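Local coordinates for protein CD1-2 antigen (Gallus gallus, PDB 3DBX) that probably binds lipids in a hydrophobic groove and presents them at the cell surface, as other CD1 family members do, at residues T27-M32 with N79-M84; E59-T64 with P171-M176; L126-L131 with R135-R140. All blocks are in the same frame, centred on the assembly; numbering follows the deposited sequence.

Contact 1 of 3, residues T27-M32 with N79-M84; sequences TELTGM and NTIRFM. With PLM (palmitic acid), chain F.
Ile81, on the helix 77-89, reaches down onto Thr27 and Leu29 of the underlying strand. Its CB heads toward the strand and divides there into two branches with different tasks. CG2, anti to the backbone N (chi1 of CG1 -71°), turns to Thr27 and stops 3.6 Å from its OG1, with the Thr27 methyl a little farther off. CG1 goes the other way, to the fork of Leu29, lying 3.8 Å from Leu29 CD2. The tip, Ile81 CD1, then sits 3.5 Å from Leu29 CD1, closer than two methyl carbons usually come, and chi2 is turned to 149°, about 30° from the staggered value, consistent with tight packing. Helix over strand is the basic layout of the MHC class I-like platform, where a helix lies across the antiparallel sheet that floors the groove. A branched aliphatic residue on each partner suits such a junction, and Trp48 touches both Leu29 and Ile81 there. Thr27 can stand at the end of this apolar patch because its OG1 is hydrogen-bonded to His85, one turn along the helix from Ile81. Other sides of the same helix meet palmitic acid. Phe83 puts its CG 3.6 Å from C7 of the lipid, the ring lying oblique to the chain, while Asn79 CB rests 3.7 Å from C3. Arg82, directed away from the strand, brings its NH1 2.9 Å from O1 of the lipid head group, probably a carboxylate, and this oxygen lies over one face of the guanidinium.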
# COMPACT_ATOMS: atom_id res chain seq x y z
N THR A 27 -24.30 0.30 1.57
CA THR A 27 -22.96 0.85 1.60
C THR A 27 -22.05 -0.22 2.17
O THR A 27 -22.38 -0.86 3.18
CB THR A 27 -22.84 2.12 2.48
OG1 THR A 27 -23.95 2.99 2.25
CG2 THR A 27 -21.55 2.86 2.17
N GLU A 28 -20.90 -0.40 1.53
CA GLU A 28 -19.85 -1.21 2.08
C GLU A 28 -18.68 -0.27 2.34
O GLU A 28 -18.27 0.51 1.48
CB GLU A 28 -19.47 -2.33 1.11
N LEU A 29 -18.13 -0.32 3.54
CA LEU A 29 -17.03 0.60 3.82
C LEU A 29 -15.73 -0.11 4.11
O LEU A 29 -15.70 -1.18 4.70
CB LEU A 29 -17.36 1.51 5.01
CG LEU A 29 -18.54 2.49 4.98
CD1 LEU A 29 -18.68 3.06 6.39
CD2 LEU A 29 -18.29 3.62 4.00
N THR A 30 -14.64 0.53 3.70
CA THR A 30 -13.32 0.21 4.22
C THR A 30 -12.63 1.52 4.54
O THR A 30 -12.92 2.55 3.93
CB THR A 30 -12.45 -0.59 3.20
OG1 THR A 30 -12.28 0.20 2.01
CG2 THR A 30 -13.12 -1.90 2.82
N GLY A 31 -11.73 1.49 5.52
CA GLY A 31 -10.93 2.66 5.81
C GLY A 31 -9.79 2.32 6.74
O GLY A 31 -9.88 1.41 7.59
N MET A 32 -8.70 3.04 6.56
CA MET A 32 -7.48 2.84 7.37
C MET A 32 -6.84 4.15 7.72
O MET A 32 -6.85 5.06 6.92
CB MET A 32 -6.47 2.05 6.56
CG MET A 32 -5.31 1.56 7.43
SD MET A 32 -4.21 0.62 6.42
CE MET A 32 -5.31 -0.63 5.78
N ASN A 79 -21.89 11.12 8.15
CA ASN A 79 -22.30 12.22 7.27
C ASN A 79 -21.76 12.06 5.85
O ASN A 79 -22.49 12.28 4.89
CB ASN A 79 -21.89 13.58 7.83
CG ASN A 79 -22.94 14.16 8.79
OD1 ASN A 79 -24.14 14.09 8.56
ND2 ASN A 79 -22.46 14.76 9.87
N THR A 80 -20.49 11.67 5.74
CA THR A 80 -19.86 11.43 4.42
C THR A 80 -20.61 10.41 3.54
O THR A 80 -20.82 10.65 2.35
CB THR A 80 -18.37 11.00 4.55
OG1 THR A 80 -17.68 11.91 5.40
CG2 THR A 80 -17.70 10.99 3.18
N ILE A 81 -20.99 9.27 4.12
CA ILE A 81 -21.80 8.27 3.42
C ILE A 81 -23.08 8.91 2.86
O ILE A 81 -23.37 8.75 1.69
CB ILE A 81 -22.18 7.10 4.34
CG1 ILE A 81 -20.95 6.25 4.64
CG2 ILE A 81 -23.31 6.24 3.74
CD1 ILE A 81 -21.03 5.62 5.99
N ARG A 82 -23.81 9.63 3.70
CA ARG A 82 -25.02 10.30 3.24
C ARG A 82 -24.74 11.42 2.23
O ARG A 82 -25.49 11.59 1.29
CB ARG A 82 -25.86 10.81 4.41
CG ARG A 82 -27.27 11.23 4.01
CD ARG A 82 -28.25 11.28 5.20
NE ARG A 82 -27.59 11.81 6.39
CZ ARG A 82 -27.45 13.11 6.63
NH1 ARG A 82 -27.92 14.01 5.77
NH2 ARG A 82 -26.83 13.51 7.75
N PHE A 83 -23.65 12.16 2.42
CA PHE A 83 -23.24 13.14 1.43
C PHE A 83 -22.93 12.51 0.07
O PHE A 83 -23.22 13.10 -0.97
CB PHE A 83 -22.01 13.92 1.91
CG PHE A 83 -21.58 15.01 0.97
CD1 PHE A 83 -22.34 16.18 0.84
CD2 PHE A 83 -20.43 14.86 0.19
CE1 PHE A 83 -21.94 17.18 -0.03
CE2 PHE A 83 -20.03 15.86 -0.69
CZ PHE A 83 -20.78 17.02 -0.80
N MET A 84 -22.33 11.31 0.08
CA MET A 84 -22.00 10.63 -1.19
C MET A 84 -23.24 10.05 -1.88
O MET A 84 -23.39 10.21 -3.09
CB MET A 84 -20.92 9.57 -1.00
CG MET A 84 -19.54 10.12 -0.56
SD MET A 84 -18.88 11.50 -1.53
CE MET A 84 -17.40 11.89 -0.59
C1 PLM F . -25.30 15.98 4.05
O1 PLM F . -25.50 14.80 4.42
O2 PLM F . -25.96 16.43 3.09
C2 PLM F . -24.28 16.87 4.75
C3 PLM F . -23.22 16.03 5.47
C4 PLM F . -22.08 16.89 6.01
C5 PLM F . -20.93 17.03 5.02
C6 PLM F . -19.93 15.87 5.07
C7 PLM F . -19.34 15.56 3.69
C8 PLM F . -17.92 16.05 3.55
C9 PLM F . -17.07 15.08 2.73
CA PLM F . -15.63 15.58 2.69
CB PLM F . -14.62 14.44 2.77
CC PLM F . -14.14 14.18 4.19
CD PLM F . -12.82 14.89 4.49
CE PLM F . -12.65 14.98 5.99
CF PLM F . -11.26 14.52 6.42
CG PLM F . -11.32 13.85 7.79

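Contact 2 of 3, residues E59-T64 with P171-M176; sequences EITAET and PNYILM
Thr61 OG1, on a side chain whose carbons pack against Tyr173, has two hydrogen-bond partners. It accepts from the backbone N of Thr64 (3.1 Å, 147° at the hydrogen), which makes an ST motif, and it gives a weak bond to the carbonyl O of Ile60. With the hydroxyl occupied inside its own loop, the carbon side of the threonine can be turned to the helix. Thr61 CB lies 3.4 Å from Tyr173 CE1, and Thr61 CG2 is 3.8 Å from the same ring atom, the approach being oblique to the ring. Tyr173 extends from its helix with CG anti to the backbone N (chi1 -169°), a course that carries the phenol under the loop. Tyrosine suits the place because its broad ring offers apolar surface to the threonine carbons and to Val66, and also meets Phe13 edge-to-face. Within the MHC-like platform this contact joins the loop 59-64, just ahead of the helix 66-71, to the long helix 156-180 on the other flank of the groove, just beyond the kink at Pro171. The loop is sharply shaped, with a cis peptide before Ala62. Nearer the surface Ile60 CG2 packs 3.7 Å from Met176 CB, the two side chains running antiparallel alongside each other, and the flexible methionine bends at its thioether so that CE comes 3.9 Å from Glu63 OE1. Tyr173 OH is buried without a partner in the model. Only van der Waals contacts join these two segments, so loop and helix cohere through carbon-rich surfaces, while the polar bonds shape the loop itself.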
# COMPACT_ATOMS: atom_id res chain seq x y z
N GLU A 59 -5.33 4.16 24.71
CA GLU A 59 -5.62 5.11 25.79
C GLU A 59 -4.88 6.44 25.61
O GLU A 59 -4.47 7.09 26.58
CB GLU A 59 -5.27 4.50 27.16
N ILE A 60 -4.70 6.85 24.35
CA ILE A 60 -4.00 8.08 24.03
C ILE A 60 -4.97 9.07 23.36
O ILE A 60 -5.19 10.16 23.89
CB ILE A 60 -2.70 7.83 23.22
CG1 ILE A 60 -1.74 6.92 24.02
CG2 ILE A 60 -1.98 9.14 22.89
CD1 ILE A 60 -2.13 5.44 24.07
N THR A 61 -5.56 8.68 22.23
CA THR A 61 -6.68 9.45 21.70
C THR A 61 -7.81 8.56 21.18
O THR A 61 -7.66 7.97 20.10
CB THR A 61 -6.22 10.47 20.63
OG1 THR A 61 -5.50 11.54 21.26
CG2 THR A 61 -7.41 11.04 19.88
N ALA A 62 -8.94 8.44 21.91
CA ALA A 62 -9.23 8.94 23.29
C ALA A 62 -9.30 10.46 23.54
O ALA A 62 -10.34 11.09 23.35
CB ALA A 62 -8.39 8.22 24.38
N GLU A 63 -8.17 11.02 23.99
CA GLU A 63 -8.06 12.37 24.53
C GLU A 63 -8.33 13.50 23.53
O GLU A 63 -8.91 14.54 23.90
CB GLU A 63 -6.67 12.55 25.14
CG GLU A 63 -6.57 13.63 26.19
CD GLU A 63 -5.51 13.31 27.22
OE1 GLU A 63 -4.59 12.53 26.90
OE2 GLU A 63 -5.62 13.83 28.36
N THR A 64 -7.88 13.32 22.29
CA THR A 64 -8.10 14.32 21.25
C THR A 64 -9.39 14.03 20.47
O THR A 64 -9.80 14.82 19.61
CB THR A 64 -6.89 14.39 20.30
N PRO A 171 -2.04 17.38 14.12
CA PRO A 171 -0.70 17.63 14.67
C PRO A 171 -0.46 17.19 16.13
O PRO A 171 0.58 16.56 16.40
CB PRO A 171 -0.54 19.15 14.53
CG PRO A 171 -1.36 19.48 13.38
CD PRO A 171 -2.57 18.60 13.49
N ASN A 172 -1.36 17.54 17.05
CA ASN A 172 -1.30 17.02 18.43
C ASN A 172 -1.32 15.48 18.52
O ASN A 172 -0.60 14.89 19.32
CB ASN A 172 -2.42 17.61 19.29
CG ASN A 172 -2.10 19.02 19.79
OD1 ASN A 172 -1.71 19.90 19.02
ND2 ASN A 172 -2.25 19.23 21.11
N TYR A 173 -2.15 14.85 17.69
CA TYR A 173 -2.30 13.40 17.62
C TYR A 173 -1.01 12.69 17.17
O TYR A 173 -0.56 11.73 17.81
CB TYR A 173 -3.47 13.06 16.69
CG TYR A 173 -3.94 11.62 16.67
CD1 TYR A 173 -4.08 10.87 17.84
CD2 TYR A 173 -4.30 11.03 15.48
CE1 TYR A 173 -4.55 9.53 17.80
CE2 TYR A 173 -4.76 9.72 15.43
CZ TYR A 173 -4.88 8.98 16.58
OH TYR A 173 -5.35 7.68 16.47
N ILE A 174 -0.41 13.18 16.08
CA ILE A 174 0.87 12.66 15.57
C ILE A 174 1.94 12.67 16.67
O ILE A 174 2.65 11.68 16.89
CB ILE A 174 1.36 13.50 14.36
CG1 ILE A 174 0.45 13.30 13.14
CG2 ILE A 174 2.79 13.14 13.99
CD1 ILE A 174 0.66 14.32 12.01
N LEU A 175 2.02 13.81 17.36
CA LEU A 175 2.99 14.06 18.41
C LEU A 175 2.87 13.07 19.56
O LEU A 175 3.87 12.50 20.01
CB LEU A 175 2.82 15.49 18.93
CG LEU A 175 3.87 16.51 18.50
CD1 LEU A 175 4.00 16.56 16.99
CD2 LEU A 175 3.52 17.89 19.07
N MET A 176 1.64 12.85 20.02
CA MET A 176 1.37 11.88 21.07
C MET A 176 1.64 10.44 20.60
O MET A 176 2.19 9.63 21.36
CB MET A 176 -0.05 12.08 21.63
CG MET A 176 -0.25 13.47 22.28
SD MET A 176 -1.82 13.84 23.13
CE MET A 176 -1.44 13.37 24.83

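Contact 3 of 3, residues L126-L131 with R135-R140; sequences LVTYEL and RWVPQR
The indole of Trp136 takes Tyr129 CB over its face, above the centre of the six-membered ring, 3.5 Å from the centroid and almost on the ring normal, a CH-pi contact. The pair belongs to a beta hairpin that forms one edge of the MHC-like platform sheet. Tyr129 CG is anti to its own backbone N (chi1 178°), which swings the phenol across the five-membered ring, with centroids 4.6 Å apart and planes inclined at 42°. Large aromatics fit this face because it looks toward the helices: Trp136 also touches Leu152, Leu162 and palmitic acid, and Tyr129 OH is hydrogen-bonded to Ser159. The backbones are joined antiparallel. Thr128 and Val137 form a hydrogen-bonded pair, Thr128 N to Val137 O at 2.7 Å and Val137 N to Thr128 O at 2.6 Å, both nearly straight, and Glu130 with Arg135 forms another. The opposite face carries the beta-branched pair Thr128 and Val137, flanked by Glu130 and Arg135. These last two run side by side to a salt bridge in which a single oxygen, Glu130 OE1, meets Arg135 NH2 at 2.7 Å, the carboxylate being turned steeply from the guanidinium plane, while the Thr128 hydroxyl is held by Asn118. A classic bulge at Leu126 and Val127, both facing Ile119, disturbs the far end, where the N-H of Gln139 reaches Leu126 O from above the carbonyl plane, 52° out of it. One residue past Gln139, the Arg140 guanidinium has Leu126 CD1 over one face, 3.7 Å from CZ, while Arg140 NH1 pairs with Glu121.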
# COMPACT_ATOMS: atom_id res chain seq x y z
N LEU A 126 -11.70 13.42 -8.46
CA LEU A 126 -13.02 14.05 -8.58
C LEU A 126 -13.03 15.50 -8.08
O LEU A 126 -13.41 16.39 -8.84
CB LEU A 126 -14.11 13.22 -7.89
CG LEU A 126 -15.55 13.78 -7.91
CD1 LEU A 126 -16.08 13.86 -9.32
CD2 LEU A 126 -16.48 12.96 -7.01
N VAL A 127 -12.65 15.74 -6.82
CA VAL A 127 -12.46 17.10 -6.26
C VAL A 127 -11.30 17.16 -5.25
O VAL A 127 -10.98 16.17 -4.59
CB VAL A 127 -13.76 17.70 -5.60
CG1 VAL A 127 -14.85 17.95 -6.63
CG2 VAL A 127 -14.29 16.82 -4.47
N THR A 128 -10.66 18.32 -5.12
CA THR A 128 -9.61 18.48 -4.10
C THR A 128 -9.83 19.69 -3.18
O THR A 128 -10.44 20.66 -3.60
CB THR A 128 -8.17 18.48 -4.71
OG1 THR A 128 -7.21 18.34 -3.65
CG2 THR A 128 -7.89 19.75 -5.48
N TYR A 129 -9.35 19.61 -1.94
CA TYR A 129 -9.51 20.72 -1.00
C TYR A 129 -8.25 21.58 -0.88
O TYR A 129 -7.20 21.12 -0.45
CB TYR A 129 -10.00 20.24 0.37
CG TYR A 129 -10.14 21.34 1.40
CD1 TYR A 129 -11.09 22.36 1.24
CD2 TYR A 129 -9.31 21.38 2.53
CE1 TYR A 129 -11.21 23.38 2.18
CE2 TYR A 129 -9.44 22.42 3.49
CZ TYR A 129 -10.39 23.41 3.30
OH TYR A 129 -10.53 24.43 4.21
N GLU A 130 -8.40 22.85 -1.26
CA GLU A 130 -7.33 23.84 -1.20
C GLU A 130 -7.40 24.61 0.13
O GLU A 130 -8.23 25.49 0.31
CB GLU A 130 -7.48 24.80 -2.39
CG GLU A 130 -6.20 25.48 -2.85
CD GLU A 130 -6.28 25.88 -4.31
OE1 GLU A 130 -6.48 27.09 -4.60
OE2 GLU A 130 -6.18 24.98 -5.17
N LEU A 131 -6.52 24.25 1.07
CA LEU A 131 -6.56 24.79 2.43
C LEU A 131 -6.37 26.30 2.45
O LEU A 131 -7.17 27.01 3.07
CB LEU A 131 -5.51 24.11 3.32
CG LEU A 131 -5.76 24.05 4.84
CD1 LEU A 131 -4.75 23.12 5.49
CD2 LEU A 131 -5.76 25.42 5.56
N ARG A 135 -11.16 26.64 -0.19
CA ARG A 135 -11.92 26.26 -1.38
C ARG A 135 -11.73 24.80 -1.79
O ARG A 135 -10.62 24.26 -1.70
CB ARG A 135 -11.51 27.16 -2.55
CG ARG A 135 -12.31 26.99 -3.84
CD ARG A 135 -11.80 27.93 -4.94
NE ARG A 135 -10.46 27.58 -5.44
CZ ARG A 135 -9.57 28.48 -5.87
NH1 ARG A 135 -9.86 29.78 -5.85
NH2 ARG A 135 -8.38 28.07 -6.31
N TRP A 136 -12.81 24.17 -2.23
CA TRP A 136 -12.76 22.86 -2.90
C TRP A 136 -12.69 23.05 -4.42
O TRP A 136 -13.48 23.81 -4.99
CB TRP A 136 -13.99 22.04 -2.55
CG TRP A 136 -13.98 21.51 -1.16
CD1 TRP A 136 -14.33 22.18 -0.02
CD2 TRP A 136 -13.60 20.19 -0.74
NE1 TRP A 136 -14.19 21.36 1.07
CE2 TRP A 136 -13.74 20.14 0.66
CE3 TRP A 136 -13.14 19.05 -1.42
CZ2 TRP A 136 -13.45 18.99 1.40
CZ3 TRP A 136 -12.85 17.91 -0.68
CH2 TRP A 136 -13.01 17.89 0.71
N VAL A 137 -11.74 22.36 -5.06
CA VAL A 137 -11.44 22.55 -6.49
C VAL A 137 -11.77 21.30 -7.32
O VAL A 137 -11.37 20.19 -6.95
CB VAL A 137 -9.95 22.93 -6.73
CG1 VAL A 137 -9.81 23.76 -7.99
CG2 VAL A 137 -9.36 23.68 -5.54
N PRO A 138 -12.51 21.48 -8.44
CA PRO A 138 -12.85 20.36 -9.34
C PRO A 138 -11.63 19.78 -10.06
O PRO A 138 -10.78 20.53 -10.52
CB PRO A 138 -13.80 21.01 -10.36
CG PRO A 138 -14.22 22.29 -9.75
CD PRO A 138 -13.07 22.75 -8.94
N GLN A 139 -11.57 18.45 -10.14
CA GLN A 139 -10.46 17.73 -10.77
C GLN A 139 -10.81 17.20 -12.16
O GLN A 139 -9.91 16.93 -12.97
CB GLN A 139 -10.00 16.58 -9.89
CG GLN A 139 -9.49 16.96 -8.48
CD GLN A 139 -8.03 17.40 -8.46
OE1 GLN A 139 -7.62 18.27 -9.23
NE2 GLN A 139 -7.25 16.80 -7.58
N ARG A 140 -12.10 17.03 -12.43
CA ARG A 140 -12.58 16.67 -13.76
C ARG A 140 -13.59 17.73 -14.18
O ARG A 140 -13.93 18.60 -13.37
CB ARG A 140 -13.17 15.24 -13.79
CG ARG A 140 -14.41 15.02 -12.97
CD ARG A 140 -14.90 13.59 -13.03
NE ARG A 140 -14.10 12.69 -12.19
CZ ARG A 140 -14.54 11.54 -11.70
NH1 ARG A 140 -15.78 11.13 -11.94
NH2 ARG A 140 -13.74 10.79 -10.95

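In the fold
All three contacts belong to the platform that builds the lipid groove. Contacts 1 and 3 reach the same antiparallel sheet, whose strand 135-138 is an outermost one, and four strands separate 27-35 from it; their centres are 19 Å apart and their nearest atoms about 6 Å. Palmitic acid relates them: it touches the helix of contact 1, and the side chain of Trp136 in contact 3 comes within about 4 Å of it. Contact 2 is more remote, Tyr173 lying about 11 Å from the lipid, with its centre 24 Å from that of contact 1 and 28 Å from that of contact 3. In sequence contact 2 interleaves with contact 1, and the whole of contact 3 falls between its two segments.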